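Local coordinates for leucine-rich-repeat protein (Methanosarcina barkeri, PDB 4WNR) that binds GDP in the Roc G-protein domain of this Roc-COR fragment, the full-length protein being possibly a serine/threonine kinase, at residues A[269-280]-A[315-324]. Numbering follows the deposited sequence.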
ATOM      1  N   ASP A 269     -10.290  -8.711 -12.769  1.00 71.85           N
ATOM      2  CA  ASP A 269     -10.314  -7.984 -14.039  1.00 71.96           C
ATOM      3  C   ASP A 269      -9.682  -6.598 -13.914  1.00 72.98           C
ATOM      4  O   ASP A 269      -8.971  -6.153 -14.817  1.00 75.06           O
ATOM      5  CB  ASP A 269     -11.746  -7.856 -14.567  1.00 71.94           C
ATOM      6  CG  ASP A 269     -11.795  -7.379 -16.014  1.00 71.54           C
ATOM      7  OD1 ASP A 269     -11.021  -7.897 -16.847  1.00 71.33           O
ATOM      8  OD2 ASP A 269     -12.609  -6.484 -16.320  1.00 71.66           O
ATOM      9  N   THR A 270      -9.940  -5.924 -12.795  1.00 72.36           N
ATOM     10  CA  THR A 270      -9.472  -4.553 -12.583  1.00 71.94           C
ATOM     11  C   THR A 270      -8.018  -4.500 -12.092  1.00 72.30           C
ATOM     12  O   THR A 270      -7.701  -4.990 -11.007  1.00 71.84           O
ATOM     13  CB  THR A 270     -10.370  -3.815 -11.571  1.00 71.88           C
ATOM     14  OG1 THR A 270     -11.746  -4.014 -11.920  1.00 70.67           O
ATOM     15  CG2 THR A 270     -10.064  -2.317 -11.558  1.00 71.90           C
ATOM     16  N   HIS A 271      -7.150  -3.897 -12.901  1.00 72.62           N
ATOM     17  CA  HIS A 271      -5.756  -3.644 -12.531  1.00 72.46           C
ATOM     18  C   HIS A 271      -5.579  -2.148 -12.306  1.00 72.29           C
ATOM     19  O   HIS A 271      -5.365  -1.393 -13.255  1.00 71.61           O
ATOM     20  CB  HIS A 271      -4.804  -4.114 -13.632  1.00 73.05           C
ATOM     21  CG  HIS A 271      -4.788  -5.598 -13.829  1.00 74.23           C
ATOM     22  ND1 HIS A 271      -5.904  -6.311 -14.209  1.00 74.88           N
ATOM     23  CD2 HIS A 271      -3.785  -6.501 -13.716  1.00 75.06           C
ATOM     24  CE1 HIS A 271      -5.595  -7.591 -14.308  1.00 75.36           C
ATOM     25  NE2 HIS A 271      -4.313  -7.733 -14.016  1.00 75.91           N
ATOM     26  N   VAL A 272      -5.666  -1.726 -11.048  1.00 73.08           N
ATOM     27  CA  VAL A 272      -5.646  -0.304 -10.704  1.00 73.17           C
ATOM     28  C   VAL A 272      -4.225   0.263 -10.750  1.00 73.82           C
ATOM     29  O   VAL A 272      -3.314  -0.265 -10.111  1.00 72.71           O
ATOM     30  CB  VAL A 272      -6.264  -0.056  -9.312  1.00 73.13           C
ATOM     31  CG1 VAL A 272      -6.197   1.420  -8.940  1.00 74.16           C
ATOM     32  CG2 VAL A 272      -7.705  -0.545  -9.282  1.00 73.18           C
ATOM     33  N   LEU A 273      -4.056   1.341 -11.512  1.00 74.49           N
ATOM     34  CA  LEU A 273      -2.774   2.049 -11.622  1.00 74.57           C
ATOM     35  C   LEU A 273      -2.705   3.265 -10.696  1.00 73.99           C
ATOM     36  O   LEU A 273      -1.625   3.634 -10.233  1.00 73.45           O
ATOM     37  CB  LEU A 273      -2.526   2.488 -13.070  1.00 75.18           C
ATOM     38  CG  LEU A 273      -1.860   1.461 -13.992  1.00 76.05           C
ATOM     39  CD1 LEU A 273      -2.593   0.128 -13.984  1.00 76.59           C
ATOM     40  CD2 LEU A 273      -1.774   2.014 -15.407  1.00 76.63           C
ATOM     41  N   GLU A 274      -3.857   3.886 -10.447  1.00 74.40           N
ATOM     42  CA  GLU A 274      -3.960   5.038  -9.551  1.00 74.79           C
ATOM     43  C   GLU A 274      -4.700   4.643  -8.267  1.00 74.32           C
ATOM     44  O   GLU A 274      -5.911   4.427  -8.296  1.00 74.30           O
ATOM     45  CB  GLU A 274      -4.694   6.186 -10.257  1.00 75.35           C
ATOM     46  CG  GLU A 274      -4.886   7.444  -9.417  1.00 76.76           C
ATOM     47  CD  GLU A 274      -3.580   8.036  -8.921  1.00 77.38           C
ATOM     48  OE1 GLU A 274      -3.493   8.355  -7.715  1.00 77.26           O
ATOM     49  OE2 GLU A 274      -2.637   8.175  -9.732  1.00 77.18           O
ATOM     50  N   PRO A 275      -3.974   4.540  -7.135  1.00 73.17           N
ATOM     51  CA  PRO A 275      -4.587   4.201  -5.842  1.00 73.45           C
ATOM     52  C   PRO A 275      -5.733   5.123  -5.408  1.00 73.46           C
ATOM     53  O   PRO A 275      -6.667   4.670  -4.743  1.00 71.41           O
ATOM     54  CB  PRO A 275      -3.416   4.323  -4.863  1.00 73.74           C
ATOM     55  CG  PRO A 275      -2.216   4.022  -5.684  1.00 73.67           C
ATOM     56  CD  PRO A 275      -2.504   4.592  -7.042  1.00 73.61           C
ATOM     57  N   LYS A 276      -5.658   6.397  -5.783  1.00 75.08           N
ATOM     58  CA  LYS A 276      -6.695   7.377  -5.435  1.00 76.59           C
ATOM     59  C   LYS A 276      -8.055   7.063  -6.073  1.00 76.13           C
ATOM     60  O   LYS A 276      -9.097   7.450  -5.542  1.00 74.35           O
ATOM     61  CB  LYS A 276      -6.251   8.791  -5.822  1.00 78.41           C
ATOM     62  CG  LYS A 276      -5.072   9.305  -5.010  1.00 79.80           C
ATOM     63  CD  LYS A 276      -4.676  10.712  -5.425  1.00 81.29           C
ATOM     64  CE  LYS A 276      -3.500  11.218  -4.603  1.00 82.95           C
ATOM     65  NZ  LYS A 276      -3.074  12.586  -5.008  1.00 83.77           N
ATOM     66  N   TRP A 277      -8.035   6.367  -7.209  1.00 75.64           N
ATOM     67  CA  TRP A 277      -9.262   5.938  -7.888  1.00 74.47           C
ATOM     68  C   TRP A 277     -10.128   5.064  -6.982  1.00 74.59           C
ATOM     69  O   TRP A 277     -11.340   5.254  -6.906  1.00 75.11           O
ATOM     70  CB  TRP A 277      -8.922   5.178  -9.173  1.00 74.15           C
ATOM     71  CG  TRP A 277     -10.118   4.759  -9.972  1.00 73.33           C
ATOM     72  CD1 TRP A 277     -10.884   5.549 -10.774  1.00 74.08           C
ATOM     73  CD2 TRP A 277     -10.675   3.442 -10.056  1.00 72.62           C
ATOM     74  NE1 TRP A 277     -11.891   4.810 -11.350  1.00 73.86           N
ATOM     75  CE2 TRP A 277     -11.783   3.512 -10.926  1.00 73.02           C
ATOM     76  CE3 TRP A 277     -10.346   2.209  -9.480  1.00 71.96           C
ATOM     77  CZ2 TRP A 277     -12.565   2.397 -11.232  1.00 72.73           C
ATOM     78  CZ3 TRP A 277     -11.125   1.103  -9.783  1.00 72.21           C
ATOM     79  CH2 TRP A 277     -12.221   1.205 -10.652  1.00 72.47           C
ATOM     80  N   ILE A 278      -9.496   4.120  -6.290  1.00 74.74           N
ATOM     81  CA  ILE A 278     -10.207   3.208  -5.392  1.00 74.31           C
ATOM     82  C   ILE A 278     -10.761   3.973  -4.194  1.00 74.68           C
ATOM     83  O   ILE A 278     -11.962   3.944  -3.930  1.00 75.26           O
ATOM     84  CB  ILE A 278      -9.290   2.078  -4.870  1.00 74.38           C
ATOM     85  CG1 ILE A 278      -8.795   1.200  -6.022  1.00 74.87           C
ATOM     86  CG2 ILE A 278     -10.025   1.212  -3.850  1.00 75.10           C
ATOM     87  CD1 ILE A 278      -7.600   0.342  -5.657  1.00 75.40           C
ATOM     88  N   THR A 279      -9.869   4.658  -3.485  1.00 75.08           N
ATOM     89  CA  THR A 279     -10.204   5.308  -2.217  1.00 75.48           C
ATOM     90  C   THR A 279     -11.300   6.366  -2.360  1.00 76.15           C
ATOM     91  O   THR A 279     -12.253   6.384  -1.582  1.00 75.68           O
ATOM     92  CB  THR A 279      -8.961   5.947  -1.567  1.00 75.48           C
ATOM     93  OG1 THR A 279      -8.338   6.848  -2.490  1.00 74.86           O
ATOM     94  CG2 THR A 279      -7.963   4.879  -1.153  1.00 75.53           C
ATOM     95  N   GLU A 280     -11.166   7.234  -3.360  1.00 77.54           N
ATOM     96  CA  GLU A 280     -12.158   8.286  -3.605  1.00 79.87           C
ATOM     97  C   GLU A 280     -13.529   7.713  -3.974  1.00 80.25           C
ATOM     98  O   GLU A 280     -14.559   8.317  -3.672  1.00 82.45           O
ATOM     99  CB  GLU A 280     -11.677   9.244  -4.701  1.00 81.17           C
ATOM    100  CG  GLU A 280     -10.466  10.084  -4.311  1.00 83.00           C
ATOM    101  CD  GLU A 280     -10.730  11.009  -3.133  1.00 84.56           C
ATOM    102  OE1 GLU A 280     -11.865  11.520  -3.008  1.00 87.88           O
ATOM    103  OE2 GLU A 280      -9.800  11.225  -2.330  1.00 84.10           O
ATOM    104  N   TYR A 315     -13.270  11.249 -10.548  1.00 94.01           N
ATOM    105  CA  TYR A 315     -12.868  10.057 -11.290  1.00 90.81           C
ATOM    106  C   TYR A 315     -14.081   9.389 -11.931  1.00 88.77           C
ATOM    107  O   TYR A 315     -15.155   9.333 -11.330  1.00 87.19           O
ATOM    108  CB  TYR A 315     -12.150   9.063 -10.376  1.00 90.67           C
ATOM    109  CG  TYR A 315     -10.764   9.501  -9.949  1.00 89.38           C
ATOM    110  CD1 TYR A 315      -9.760   9.714 -10.889  1.00 88.91           C
ATOM    111  CD2 TYR A 315     -10.454   9.684  -8.603  1.00 88.83           C
ATOM    112  CE1 TYR A 315      -8.490  10.112 -10.502  1.00 88.98           C
ATOM    113  CE2 TYR A 315      -9.185  10.079  -8.207  1.00 88.70           C
ATOM    114  CZ  TYR A 315      -8.208  10.291  -9.160  1.00 89.17           C
ATOM    115  OH  TYR A 315      -6.948  10.684  -8.770  1.00 88.91           O
ATOM    116  N   TYR A 316     -13.903   8.897 -13.155  1.00 87.23           N
ATOM    117  CA  TYR A 316     -14.956   8.170 -13.857  1.00 85.28           C
ATOM    118  C   TYR A 316     -15.004   6.728 -13.363  1.00 83.86           C
ATOM    119  O   TYR A 316     -13.985   6.039 -13.340  1.00 83.76           O
ATOM    120  CB  TYR A 316     -14.730   8.209 -15.372  1.00 85.94           C
ATOM    121  CG  TYR A 316     -15.711   7.369 -16.175  1.00 86.99           C
ATOM    122  CD1 TYR A 316     -17.083   7.428 -15.928  1.00 87.39           C
ATOM    123  CD2 TYR A 316     -15.267   6.527 -17.193  1.00 87.59           C
ATOM    124  CE1 TYR A 316     -17.978   6.664 -16.659  1.00 87.64           C
ATOM    125  CE2 TYR A 316     -16.155   5.762 -17.932  1.00 88.46           C
ATOM    126  CZ  TYR A 316     -17.510   5.832 -17.662  1.00 89.57           C
ATOM    127  OH  TYR A 316     -18.396   5.072 -18.395  1.00 90.78           O
ATOM    128  N   TYR A 317     -16.195   6.290 -12.962  1.00 83.65           N
ATOM    129  CA  TYR A 317     -16.417   4.928 -12.488  1.00 82.43           C
ATOM    130  C   TYR A 317     -17.410   4.222 -13.405  1.00 82.00           C
ATOM    131  O   TYR A 317     -18.617   4.444 -13.295  1.00 82.58           O
ATOM    132  CB  TYR A 317     -16.945   4.947 -11.053  1.00 82.11           C
ATOM    133  CG  TYR A 317     -15.961   5.528 -10.066  1.00 82.61           C
ATOM    134  CD1 TYR A 317     -14.941   4.747  -9.532  1.00 83.09           C
ATOM    135  CD2 TYR A 317     -16.042   6.860  -9.675  1.00 82.48           C
ATOM    136  CE1 TYR A 317     -14.033   5.274  -8.632  1.00 82.71           C
ATOM    137  CE2 TYR A 317     -15.137   7.398  -8.775  1.00 82.46           C
ATOM    138  CZ  TYR A 317     -14.135   6.601  -8.256  1.00 82.68           C
ATOM    139  OH  TYR A 317     -13.234   7.134  -7.361  1.00 82.91           O
ATOM    140  N   PRO A 318     -16.906   3.386 -14.332  1.00 82.13           N
ATOM    141  CA  PRO A 318     -17.798   2.622 -15.207  1.00 82.36           C
ATOM    142  C   PRO A 318     -18.720   1.683 -14.423  1.00 82.07           C
ATOM    143  O   PRO A 318     -18.307   1.149 -13.391  1.00 82.15           O
ATOM    144  CB  PRO A 318     -16.832   1.812 -16.078  1.00 81.88           C
ATOM    145  CG  PRO A 318     -15.561   2.582 -16.062  1.00 82.05           C
ATOM    146  CD  PRO A 318     -15.491   3.218 -14.707  1.00 81.93           C
ATOM    147  N   PRO A 319     -19.964   1.489 -14.900  1.00 81.72           N
ATOM    148  CA  PRO A 319     -20.900   0.554 -14.272  1.00 81.33           C
ATOM    149  C   PRO A 319     -20.330  -0.850 -14.042  1.00 79.48           C
ATOM    150  O   PRO A 319     -20.658  -1.489 -13.042  1.00 79.05           O
ATOM    151  CB  PRO A 319     -22.062   0.514 -15.267  1.00 82.31           C
ATOM    152  CG  PRO A 319     -22.058   1.874 -15.869  1.00 82.35           C
ATOM    153  CD  PRO A 319     -20.609   2.254 -15.984  1.00 82.07           C
ATOM    154  N   GLU A 320     -19.481  -1.318 -14.956  1.00 78.13           N
ATOM    155  CA  GLU A 320     -18.845  -2.637 -14.824  1.00 78.51           C
ATOM    156  C   GLU A 320     -17.869  -2.735 -13.644  1.00 78.68           C
ATOM    157  O   GLU A 320     -17.543  -3.837 -13.203  1.00 80.35           O
ATOM    158  CB  GLU A 320     -18.139  -3.056 -16.124  1.00 77.43           C
ATOM    159  CG  GLU A 320     -17.024  -2.134 -16.601  1.00 77.06           C
ATOM    160  CD  GLU A 320     -17.498  -1.099 -17.604  1.00 76.70           C
ATOM    161  OE1 GLU A 320     -18.586  -0.522 -17.393  1.00 76.34           O
ATOM    162  OE2 GLU A 320     -16.780  -0.855 -18.597  1.00 75.90           O
ATOM    163  N   ARG A 321     -17.407  -1.589 -13.147  1.00 78.28           N
ATOM    164  CA  ARG A 321     -16.515  -1.541 -11.981  1.00 77.18           C
ATOM    165  C   ARG A 321     -17.268  -1.323 -10.663  1.00 75.95           C
ATOM    166  O   ARG A 321     -16.646  -1.197  -9.607  1.00 76.25           O
ATOM    167  CB  ARG A 321     -15.453  -0.449 -12.166  1.00 76.38           C
ATOM    168  CG  ARG A 321     -14.740  -0.478 -13.513  1.00 76.12           C
ATOM    169  CD  ARG A 321     -13.968  -1.772 -13.733  1.00 76.06           C
ATOM    170  NE  ARG A 321     -13.782  -2.063 -15.154  1.00 76.74           N
ATOM    171  CZ  ARG A 321     -13.246  -3.184 -15.634  1.00 75.72           C
ATOM    172  NH1 ARG A 321     -12.831  -4.143 -14.811  1.00 75.04           N
ATOM    173  NH2 ARG A 321     -13.125  -3.349 -16.945  1.00 76.34           N
ATOM    174  N   TYR A 322     -18.598  -1.283 -10.722  1.00 75.34           N
ATOM    175  CA  TYR A 322     -19.424  -1.183  -9.516  1.00 75.61           C
ATOM    176  C   TYR A 322     -19.273  -2.450  -8.685  1.00 74.44           C
ATOM    177  O   TYR A 322     -19.176  -2.393  -7.462  1.00 72.94           O
ATOM    178  CB  TYR A 322     -20.899  -0.976  -9.882  1.00 77.36           C
ATOM    179  CG  TYR A 322     -21.269   0.423 -10.347  1.00 79.02           C
ATOM    180  CD1 TYR A 322     -20.305   1.319 -10.819  1.00 79.13           C
ATOM    181  CD2 TYR A 322     -22.599   0.843 -10.339  1.00 79.79           C
ATOM    182  CE1 TYR A 322     -20.658   2.589 -11.245  1.00 79.59           C
ATOM    183  CE2 TYR A 322     -22.956   2.111 -10.769  1.00 79.11           C
ATOM    184  CZ  TYR A 322     -21.983   2.978 -11.221  1.00 79.29           C
ATOM    185  OH  TYR A 322     -22.334   4.237 -11.647  1.00 80.68           O
ATOM    186  N   GLY A 323     -19.257  -3.592  -9.368  1.00 75.25           N
ATOM    187  CA  GLY A 323     -19.024  -4.885  -8.730  1.00 75.00           C
ATOM    188  C   GLY A 323     -17.664  -4.959  -8.061  1.00 74.69           C
ATOM    189  O   GLY A 323     -17.538  -5.491  -6.960  1.00 74.23           O
ATOM    190  N   TYR A 324     -16.647  -4.420  -8.728  1.00 74.63           N
ATOM    191  CA  TYR A 324     -15.293  -4.383  -8.173  1.00 74.70           C
ATOM    192  C   TYR A 324     -15.261  -3.643  -6.838  1.00 74.56           C
ATOM    193  O   TYR A 324     -14.786  -4.178  -5.842  1.00 74.91           O
ATOM    194  CB  TYR A 324     -14.318  -3.723  -9.154  1.00 74.95           C
ATOM    195  CG  TYR A 324     -12.941  -3.476  -8.569  1.00 76.26           C
ATOM    196  CD1 TYR A 324     -12.046  -4.524  -8.378  1.00 76.47           C
ATOM    197  CD2 TYR A 324     -12.536  -2.194  -8.202  1.00 77.09           C
ATOM    198  CE1 TYR A 324     -10.787  -4.305  -7.841  1.00 76.08           C
ATOM    199  CE2 TYR A 324     -11.279  -1.965  -7.664  1.00 77.00           C
ATOM    200  CZ  TYR A 324     -10.410  -3.024  -7.486  1.00 77.01           C
ATOM    201  OH  TYR A 324      -9.160  -2.801  -6.953  1.00 78.45           O
TER
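The indole of Trp277 is covered on one face by the ring of Tyr317 in a slightly tilted offset stack, the centroids of its five-membered ring and the Tyr317 ring being 4.5 Å apart. Three groups of 315-324 lie at the rim of the indole: the carbonyl of Tyr316, the CB of Arg321 and the ring of Tyr324, whose CE2 is 3.7 Å from Trp277 CZ3. In turn the indole directs the edge of its five-membered ring at the face of Tyr315 in an offset edge-to-face pair, with planes at 72°, and that same face also receives Trp277 CA. The ring of Tyr324 takes Thr270 over one face, CB lying 3.8 Å from its centroid in a CH-pi contact, while its hydroxyl end reaches Val272 CG2 and Ile278 CD1.

Two hydrogen bonds fix the cluster. Trp277 NE1 donates almost straight (176°) and in its ring plane to Tyr316 O at 3.1 Å, from above the carbonyl plane. Tyr317 OH donates to Trp277 O at 2.7 Å, on a lone pair. With CG anti to the backbone N (chi1 -177°), the indole swings off helix 275-286 to reach Tyr316 O and the side chains of Tyr315 and Tyr317. Were Trp277 replaced by an alanine, Tyr316 O would probably lose its donor and a gap would be left between Tyr317, Tyr324 and Arg321 CB.

At the far end, Arg321 NH1 forms a salt bridge to Asp269 OD2 at 2.8 Å, meeting it from above the carboxylate plane, and also donates to Thr270 OG1 at 3.1 Å. Asp269 OD1 is hydrogen-bonded to Thr227 OG1. Within the COR-A region, an aromatic core thus joins the start of helix 275-286 to the loop leading into helix 322-331: the NE1 bond sets the turn of the indole, Tyr317 OH ties its own ring to the helix backbone, and the salt bridge, its carboxylate probably steadied by Thr227, links the approach to strand 271-272 with that loop.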